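Local coordinates for DUF4847 domain-containing protein (Bacteroides vulgatus, PDB 4ZGF) that is of unknown function but binds calcium ions and probably adopts a lipocalin-like beta-barrel fold of the calycin type, at residues A[13-17]-A[28-32]; A[52-57]-A[68-72]. All coordinates share one frame; numbering follows the deposited sequence.

Contact 1 (A[13-17]-A[28-32]); sequences VVDFY and EPKYN
Tyr17 and Pro29, in the hairpin of strands 11-21 and 26-29, form an antiparallel non-hydrogen-bonded pair (CA atoms 4.5 Å apart), and where the second strand gives way to helix 30-35, Lys30 N donates to Phe16 O at 2.7 Å. Pro29 occupies the N-cap position but has no side-chain acceptor to offer the helix; Asp15, which with Val14 forms a classic beta bulge opposite Gln134, supplies a carboxylate instead. Its OD1 accepts Tyr31 N at 2.9 Å through the syn lone pair, and also Phe16 N, which comes from the anti side. OD2 takes Asn32 N at 2.8 Å and, from above the carboxylate plane, Asn32 ND2 at 2.8 Å. Asn32 manages both because CG lies beside its own backbone N (chi1 -78°), turning the amide back toward the same oxygen; a water links ND2 on to Val14 O. Beside these bonds, Pro29 CA rests over one face of the Tyr17 ring, 4.0 Å from its centroid, while Phe16 CD1 meets the edge of the Tyr31 ring at CE2, 3.8 Å away. With four N-H donors gripping it at a helix N-terminus, the buried Asp15 carboxylate is probably stabilised as the anion and fixed in its rotation.

Contact 2 (A[52-57]-A[68-72]); sequences IIHGFN and GSIQN. With ACT (acetate ion), chain J.
The antiparallel hairpin of strands 57-60 and 65-70 has its open end here, where the chain leaving helix 40-54 enters the sheet. Asn57 and Ser69 form a hydrogen-bonded pair: Asn57 N donates to Ser69 O at 3.1 Å, and Ser69 N returns the bond to Asn57 O at 2.9 Å. A CB at Gly68 would come 2.5 Å from Asn57 O, a clash that explains the glycine. A water joins Gly55 O to Ser69 OG. Near the end of helix 40-54, His54 ND1 gives a nearly straight bond (171°) to acetate OXT at 2.7 Å; the ion is probably from the crystallisation liquor. Beside the strand pair, Phe56 is the apolar centre. With CG beside the backbone N (chi1 -66°), its ring reaches Ile70, whose CB sits over one face, 3.9 Å from the centroid; Ile53 CA covers the opposite face. Gln71 CG comes in plane at the edge, 3.8 Å from Phe56 CE1, and Ile52 CG2 packs on Gln71 CD at 3.5 Å. Replacing the Phe56 ring by the methyl of an alanine is likely to open a gap between Ile70 CB and Ile53 CA and take the ring edge away from Gln71 CG. Gln71 OE1 is hydrogen-bonded to Thr99, which anchors the polar end. Phe56 also meets Phe105 of helix 100-111 edge-to-face and touches Val13 of strand 11-21, where that helix, helix 40-54 and the sheet converge.

How the contacts relate
Contacts 1 and 2 follow one another along the chain, with centres 14 Å apart, and meet through strand 11-21. Val13 N lies 3.0 Å from Phe56 O, a probable hydrogen bond that sets 13-17 beside the chain entering strand 57-60. Helix 40-54 is the second bridge: Ile53 CD1 packs on Tyr31 CD2 at 3.7 Å, so the helix whose end supports Phe56 also covers the start of helix 30-35. Contact 1 lies closer to the bound benzoic acid: the Val14 side chain is about 4 Å from this ligand, whose pocket includes Ala136 and Gln140, against about 12 Å for the Asn57 side chain. In contact 1 the Asn32 side chain is also about 8 Å from a calcium ion.

Contact 1 (A[13-17]-A[28-32])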
ATOM      1  N   VAL A  13      -2.296   3.564  -4.379  1.00  5.18           N
ATOM      2  CA  VAL A  13      -1.611   2.279  -4.559  1.00  5.31           C
ATOM      3  C   VAL A  13      -1.062   2.139  -5.988  1.00  4.99           C
ATOM      4  O   VAL A  13      -1.727   2.390  -6.986  1.00  5.77           O
ATOM      5  CB  VAL A  13      -2.579   1.116  -4.265  1.00  5.86           C
ATOM      6  CG1 VAL A  13      -1.989  -0.218  -4.663  1.00  6.75           C
ATOM      7  CG2 VAL A  13      -2.919   1.100  -2.794  1.00  6.22           C
ATOM      8  N   VAL A  14       0.199   1.695  -6.019  1.00  5.08           N
ATOM      9  CA  VAL A  14       0.867   1.270  -7.258  1.00  5.45           C
ATOM     10  C   VAL A  14       0.679  -0.234  -7.439  1.00  5.48           C
ATOM     11  O   VAL A  14       0.085  -0.680  -8.427  1.00  6.28           O
ATOM     12  CB  VAL A  14       2.346   1.693  -7.268  1.00  5.73           C
ATOM     13  CG1 VAL A  14       3.050   1.171  -8.515  1.00  6.81           C
ATOM     14  CG2 VAL A  14       2.476   3.196  -7.157  1.00  6.47           C
ATOM     15  N   ASP A  15       1.196  -1.050  -6.512  1.00  5.56           N
ATOM     16  CA  ASP A  15       1.023  -2.515  -6.592  1.00  5.71           C
ATOM     17  C   ASP A  15       1.479  -3.100  -5.260  1.00  5.54           C
ATOM     18  O   ASP A  15       2.010  -2.397  -4.375  1.00  5.91           O
ATOM     19  CB  ASP A  15       1.856  -3.102  -7.772  1.00  5.83           C
ATOM     20  CG  ASP A  15       1.283  -4.354  -8.435  1.00  5.60           C
ATOM     21  OD1 ASP A  15       0.526  -5.101  -7.779  1.00  6.08           O
ATOM     22  OD2 ASP A  15       1.658  -4.577  -9.617  1.00  6.33           O
ATOM     23  N   PHE A  16       1.231  -4.399  -5.166  1.00  5.93           N
ATOM     24  CA  PHE A  16       1.788  -5.270  -4.122  1.00  6.47           C
ATOM     25  C   PHE A  16       2.993  -5.955  -4.713  1.00  6.87           C
ATOM     26  O   PHE A  16       2.947  -6.383  -5.859  1.00 10.43           O
ATOM     27  CB  PHE A  16       0.735  -6.300  -3.707  1.00  6.58           C
ATOM     28  CG  PHE A  16      -0.501  -5.715  -3.071  1.00  6.75           C
ATOM     29  CD1 PHE A  16      -1.546  -5.252  -3.852  1.00  7.63           C
ATOM     30  CD2 PHE A  16      -0.648  -5.653  -1.686  1.00  7.53           C
ATOM     31  CE1 PHE A  16      -2.702  -4.715  -3.282  1.00  8.28           C
ATOM     32  CE2 PHE A  16      -1.807  -5.144  -1.113  1.00  8.39           C
ATOM     33  CZ  PHE A  16      -2.824  -4.688  -1.903  1.00  8.86           C
ATOM     34  N   TYR A  17       4.084  -6.055  -3.957  1.00  6.33           N
ATOM     35  CA  TYR A  17       5.336  -6.575  -4.470  1.00  6.54           C
ATOM     36  C   TYR A  17       5.754  -7.803  -3.683  1.00  7.19           C
ATOM     37  O   TYR A  17       5.651  -7.832  -2.448  1.00  8.51           O
ATOM     38  CB  TYR A  17       6.441  -5.507  -4.376  1.00  6.56           C
ATOM     39  CG  TYR A  17       6.232  -4.368  -5.371  1.00  6.05           C
ATOM     40  CD1 TYR A  17       5.221  -3.445  -5.200  1.00  6.17           C
ATOM     41  CD2 TYR A  17       7.038  -4.243  -6.489  1.00  6.11           C
ATOM     42  CE1 TYR A  17       4.996  -2.439  -6.111  1.00  6.22           C
ATOM     43  CE2 TYR A  17       6.852  -3.216  -7.404  1.00  6.60           C
ATOM     44  CZ  TYR A  17       5.825  -2.328  -7.224  1.00  6.52           C
ATOM     45  OH  TYR A  17       5.552  -1.309  -8.110  1.00  7.62           O
ATOM     46  N   GLU A  28       8.871  -7.851  -7.157  0.60  8.02           N
ATOM     47  CA  GLU A  28       8.087  -8.196  -8.331  0.60  8.50           C
ATOM     48  C   GLU A  28       6.669  -7.663  -8.172  0.60  7.19           C
ATOM     49  O   GLU A  28       5.991  -8.053  -7.218  0.60  7.79           O
ATOM     50  CB  GLU A  28       8.056  -9.714  -8.539  0.60 11.82           C
ATOM     51  CG  GLU A  28       7.320 -10.143  -9.821  0.60 15.36           C
ATOM     52  CD  GLU A  28       7.176 -11.646 -10.047  0.60 24.04           C
ATOM     53  OE1 GLU A  28       7.860 -12.465  -9.381  0.60 32.00           O
ATOM     54  OE2 GLU A  28       6.369 -12.015 -10.942  0.60 28.82           O
ATOM     55  N   PRO A  29       6.201  -6.794  -9.066  1.00  7.45           N
ATOM     56  CA  PRO A  29       4.856  -6.201  -8.911  1.00  7.30           C
ATOM     57  C   PRO A  29       3.790  -7.218  -9.283  1.00  7.26           C
ATOM     58  O   PRO A  29       3.686  -7.637 -10.428  1.00  8.58           O
ATOM     59  CB  PRO A  29       4.885  -5.019  -9.890  1.00  7.87           C
ATOM     60  CG  PRO A  29       5.843  -5.463 -10.970  1.00  8.27           C
ATOM     61  CD  PRO A  29       6.902  -6.264 -10.259  1.00  8.53           C
ATOM     62  N   LYS A  30       2.956  -7.610  -8.309  1.00  6.36           N
ATOM     63  CA  LYS A  30       2.043  -8.730  -8.444  1.00  6.58           C
ATOM     64  C   LYS A  30       1.018  -8.528  -9.561  1.00  6.23           C
ATOM     65  O   LYS A  30       0.866  -9.410 -10.420  1.00  6.89           O
ATOM     66  CB  LYS A  30       1.318  -8.923  -7.099  1.00  7.16           C
ATOM     67  CG  LYS A  30       0.278 -10.014  -7.134  1.00  7.86           C
ATOM     68  CD  LYS A  30      -0.374 -10.242  -5.768  1.00  8.88           C
ATOM     69  CE  LYS A  30      -1.479 -11.269  -5.846  1.00 10.33           C
ATOM     70  NZ  LYS A  30      -2.052 -11.517  -4.494  1.00 12.07           N
ATOM     71  N   TYR A  31       0.262  -7.435  -9.507  1.00  5.81           N
ATOM     72  CA  TYR A  31      -0.853  -7.298 -10.452  1.00  6.02           C
ATOM     73  C   TYR A  31      -0.392  -6.810 -11.817  1.00  5.81           C
ATOM     74  O   TYR A  31      -0.979  -7.206 -12.824  1.00  6.04           O
ATOM     75  CB  TYR A  31      -1.974  -6.466  -9.821  1.00  6.37           C
ATOM     76  CG  TYR A  31      -2.631  -7.237  -8.690  1.00  6.27           C
ATOM     77  CD1 TYR A  31      -3.402  -8.343  -8.987  1.00  7.42           C
ATOM     78  CD2 TYR A  31      -2.441  -6.902  -7.357  1.00  6.84           C
ATOM     79  CE1 TYR A  31      -4.009  -9.091  -7.989  1.00  8.24           C
ATOM     80  CE2 TYR A  31      -3.042  -7.638  -6.337  1.00  7.59           C
ATOM     81  CZ  TYR A  31      -3.827  -8.732  -6.658  1.00  8.25           C
ATOM     82  OH  TYR A  31      -4.427  -9.519  -5.694  1.00 10.43           O
ATOM     83  N   ASN A  32       0.678  -5.998 -11.878  1.00  5.91           N
ATOM     84  CA  ASN A  32       1.243  -5.681 -13.185  1.00  6.15           C
ATOM     85  C   ASN A  32       1.818  -6.942 -13.841  1.00  6.56           C
ATOM     86  O   ASN A  32       1.661  -7.123 -15.055  1.00  7.63           O
ATOM     87  CB  ASN A  32       2.278  -4.575 -13.064  1.00  6.45           C
ATOM     88  CG  ASN A  32       1.626  -3.211 -12.919  1.00  6.25           C
ATOM     89  OD1 ASN A  32       1.170  -2.621 -13.922  1.00  7.69           O
ATOM     90  ND2 ASN A  32       1.554  -2.703 -11.707  1.00  6.26           N
TER
HETATM   91  O   HOH W   1       0.269  -0.156 -11.051  1.00  7.38           O

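Contact 2 (A[52-57]-A[68-72])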
ATOM      1  N   ILE A  52      -9.075  -1.946 -10.071  1.00  6.32           N
ATOM      2  CA  ILE A  52      -9.612  -1.901  -8.701  1.00  6.44           C
ATOM      3  C   ILE A  52      -8.600  -1.276  -7.719  1.00  5.94           C
ATOM      4  O   ILE A  52      -8.898  -0.311  -7.009  1.00  6.64           O
ATOM      5  CB  ILE A  52     -10.064  -3.289  -8.229  1.00  6.84           C
ATOM      6  CG1 ILE A  52     -11.309  -3.722  -9.015  1.00  7.82           C
ATOM      7  CG2 ILE A  52     -10.316  -3.297  -6.728  1.00  7.34           C
ATOM      8  CD1 ILE A  52     -11.663  -5.182  -8.905  1.00  8.96           C
ATOM      9  N   ILE A  53      -7.382  -1.830  -7.679  1.00  5.67           N
ATOM     10  CA  ILE A  53      -6.453  -1.394  -6.624  1.00  5.74           C
ATOM     11  C   ILE A  53      -5.931   0.013  -6.882  1.00  5.23           C
ATOM     12  O   ILE A  53      -5.542   0.714  -5.949  1.00  5.59           O
ATOM     13  CB  ILE A  53      -5.293  -2.384  -6.384  1.00  6.60           C
ATOM     14  CG1 ILE A  53      -4.277  -2.380  -7.522  1.00  7.22           C
ATOM     15  CG2 ILE A  53      -5.860  -3.749  -6.030  1.00  7.91           C
ATOM     16  CD1 ILE A  53      -3.057  -3.257  -7.287  1.00  8.66           C
ATOM     17  N   HIS A  54      -5.945   0.461  -8.152  1.00  5.50           N
ATOM     18  CA  HIS A  54      -5.559   1.831  -8.414  1.00  5.61           C
ATOM     19  C   HIS A  54      -6.507   2.851  -7.777  1.00  5.37           C
ATOM     20  O   HIS A  54      -6.111   4.000  -7.557  1.00  5.93           O
ATOM     21  CB  HIS A  54      -5.443   2.101  -9.907  1.00  6.02           C
ATOM     22  CG  HIS A  54      -4.289   1.419 -10.542  1.00  6.42           C
ATOM     23  ND1 HIS A  54      -4.243   1.238 -11.905  1.00  7.31           N
ATOM     24  CD2 HIS A  54      -3.128   0.932 -10.054  1.00  7.14           C
ATOM     25  CE1 HIS A  54      -3.107   0.665 -12.238  1.00  7.93           C
ATOM     26  NE2 HIS A  54      -2.408   0.459 -11.147  1.00  7.38           N
ATOM     27  N   GLY A  55      -7.740   2.429  -7.485  1.00  5.72           N
ATOM     28  CA  GLY A  55      -8.666   3.266  -6.743  1.00  6.09           C
ATOM     29  C   GLY A  55      -8.398   3.349  -5.253  1.00  5.97           C
ATOM     30  O   GLY A  55      -9.094   4.097  -4.553  1.00  7.48           O
ATOM     31  N   PHE A  56      -7.431   2.598  -4.743  1.00  5.23           N
ATOM     32  CA  PHE A  56      -7.157   2.567  -3.303  1.00  5.49           C
ATOM     33  C   PHE A  56      -6.185   3.683  -2.940  1.00  5.32           C
ATOM     34  O   PHE A  56      -5.124   3.832  -3.549  1.00  5.97           O
ATOM     35  CB  PHE A  56      -6.550   1.223  -2.885  1.00  5.59           C
ATOM     36  CG  PHE A  56      -7.442   0.017  -3.008  1.00  5.76           C
ATOM     37  CD1 PHE A  56      -8.714   0.056  -3.532  1.00  6.27           C
ATOM     38  CD2 PHE A  56      -6.975  -1.209  -2.548  1.00  7.45           C
ATOM     39  CE1 PHE A  56      -9.484  -1.090  -3.617  1.00  6.88           C
ATOM     40  CE2 PHE A  56      -7.764  -2.335  -2.607  1.00  7.83           C
ATOM     41  CZ  PHE A  56      -9.034  -2.283  -3.128  1.00  7.32           C
ATOM     42  N   ASN A  57      -6.545   4.464  -1.916  1.00  5.33           N
ATOM     43  CA  ASN A  57      -5.683   5.555  -1.484  1.00  5.62           C
ATOM     44  C   ASN A  57      -5.841   5.768   0.027  1.00  5.65           C
ATOM     45  O   ASN A  57      -6.827   5.338   0.642  1.00  6.76           O
ATOM     46  CB  ASN A  57      -5.934   6.828  -2.321  1.00  6.30           C
ATOM     47  CG  ASN A  57      -7.345   7.339  -2.244  1.00  6.47           C
ATOM     48  OD1 ASN A  57      -7.707   8.041  -1.315  1.00 12.01           O
ATOM     49  ND2 ASN A  57      -8.166   6.967  -3.184  1.00  7.46           N
ATOM     50  N   GLY A  68      -8.852   6.780   4.351  1.00  6.78           N
ATOM     51  CA  GLY A  68      -8.541   6.293   2.999  1.00  6.56           C
ATOM     52  C   GLY A  68      -9.786   5.769   2.357  1.00  6.17           C
ATOM     53  O   GLY A  68     -10.888   5.777   2.943  1.00  7.87           O
ATOM     54  N   SER A  69      -9.638   5.283   1.129  1.00  5.74           N
ATOM     55  CA  SER A  69     -10.762   4.824   0.322  1.00  5.84           C
ATOM     56  C   SER A  69     -10.387   3.546  -0.391  1.00  5.70           C
ATOM     57  O   SER A  69      -9.367   3.514  -1.077  1.00  6.59           O
ATOM     58  CB  SER A  69     -11.113   5.905  -0.680  1.00  7.50           C
ATOM     59  OG  SER A  69     -12.284   5.559  -1.389  1.00  9.64           O
ATOM     60  N   ILE A  70     -11.209   2.504  -0.210  1.00  5.83           N
ATOM     61  CA  ILE A  70     -11.023   1.221  -0.888  1.00  6.37           C
ATOM     62  C   ILE A  70     -12.400   0.755  -1.396  1.00  6.70           C
ATOM     63  O   ILE A  70     -13.329   1.570  -1.486  1.00  7.82           O
ATOM     64  CB  ILE A  70     -10.275   0.194  -0.002  1.00  6.55           C
ATOM     65  CG1 ILE A  70     -11.083  -0.185   1.254  1.00  6.35           C
ATOM     66  CG2 ILE A  70      -8.895   0.706   0.408  1.00  7.11           C
ATOM     67  CD1 ILE A  70     -10.398  -1.226   2.137  1.00  7.16           C
ATOM     68  N   GLN A  71     -12.574  -0.503  -1.790  1.00  6.58           N
ATOM     69  CA  GLN A  71     -13.874  -0.876  -2.303  1.00  6.95           C
ATOM     70  C   GLN A  71     -14.915  -0.692  -1.203  1.00  6.76           C
ATOM     71  O   GLN A  71     -14.677  -0.981  -0.030  1.00  6.98           O
ATOM     72  CB  GLN A  71     -13.884  -2.314  -2.817  1.00  6.60           C
ATOM     73  CG  GLN A  71     -12.986  -2.519  -4.019  1.00  7.25           C
ATOM     74  CD  GLN A  71     -12.943  -3.959  -4.506  1.00  7.64           C
ATOM     75  OE1 GLN A  71     -12.217  -4.811  -3.912  1.00  9.50           O
ATOM     76  NE2 GLN A  71     -13.639  -4.270  -5.563  1.00  8.62           N
ATOM     77  N   ASN A  72     -16.093  -0.200  -1.599  1.00  7.57           N
ATOM     78  CA  ASN A  72     -17.235  -0.019  -0.689  1.00  8.28           C
ATOM     79  C   ASN A  72     -17.158   1.106   0.310  1.00  9.91           C
ATOM     80  O   ASN A  72     -18.125   1.325   1.038  1.00 14.80           O
ATOM     81  CB  ASN A  72     -17.629  -1.295   0.058  1.00  7.92           C
ATOM     82  CG  ASN A  72     -18.080  -2.383  -0.843  1.00  7.74           C
ATOM     83  OD1 ASN A  72     -18.839  -2.117  -1.802  1.00  9.68           O
ATOM     84  ND2 ASN A  72     -17.646  -3.591  -0.578  1.00  8.07           N
TER
HETATM   85  C   ACT J 209      -6.283   1.795 -14.571  1.00 17.95           C
HETATM   86  O   ACT J 209      -7.224   2.313 -15.247  1.00 20.34           O
HETATM   87  OXT ACT J 209      -6.330   1.914 -13.429  1.00 13.94           O
HETATM   88  CH3 ACT J 209      -5.146   1.057 -15.240  1.00 18.82           C
HETATM   89  O   HOH W   2     -11.580   4.022  -3.644  0.50 14.92           O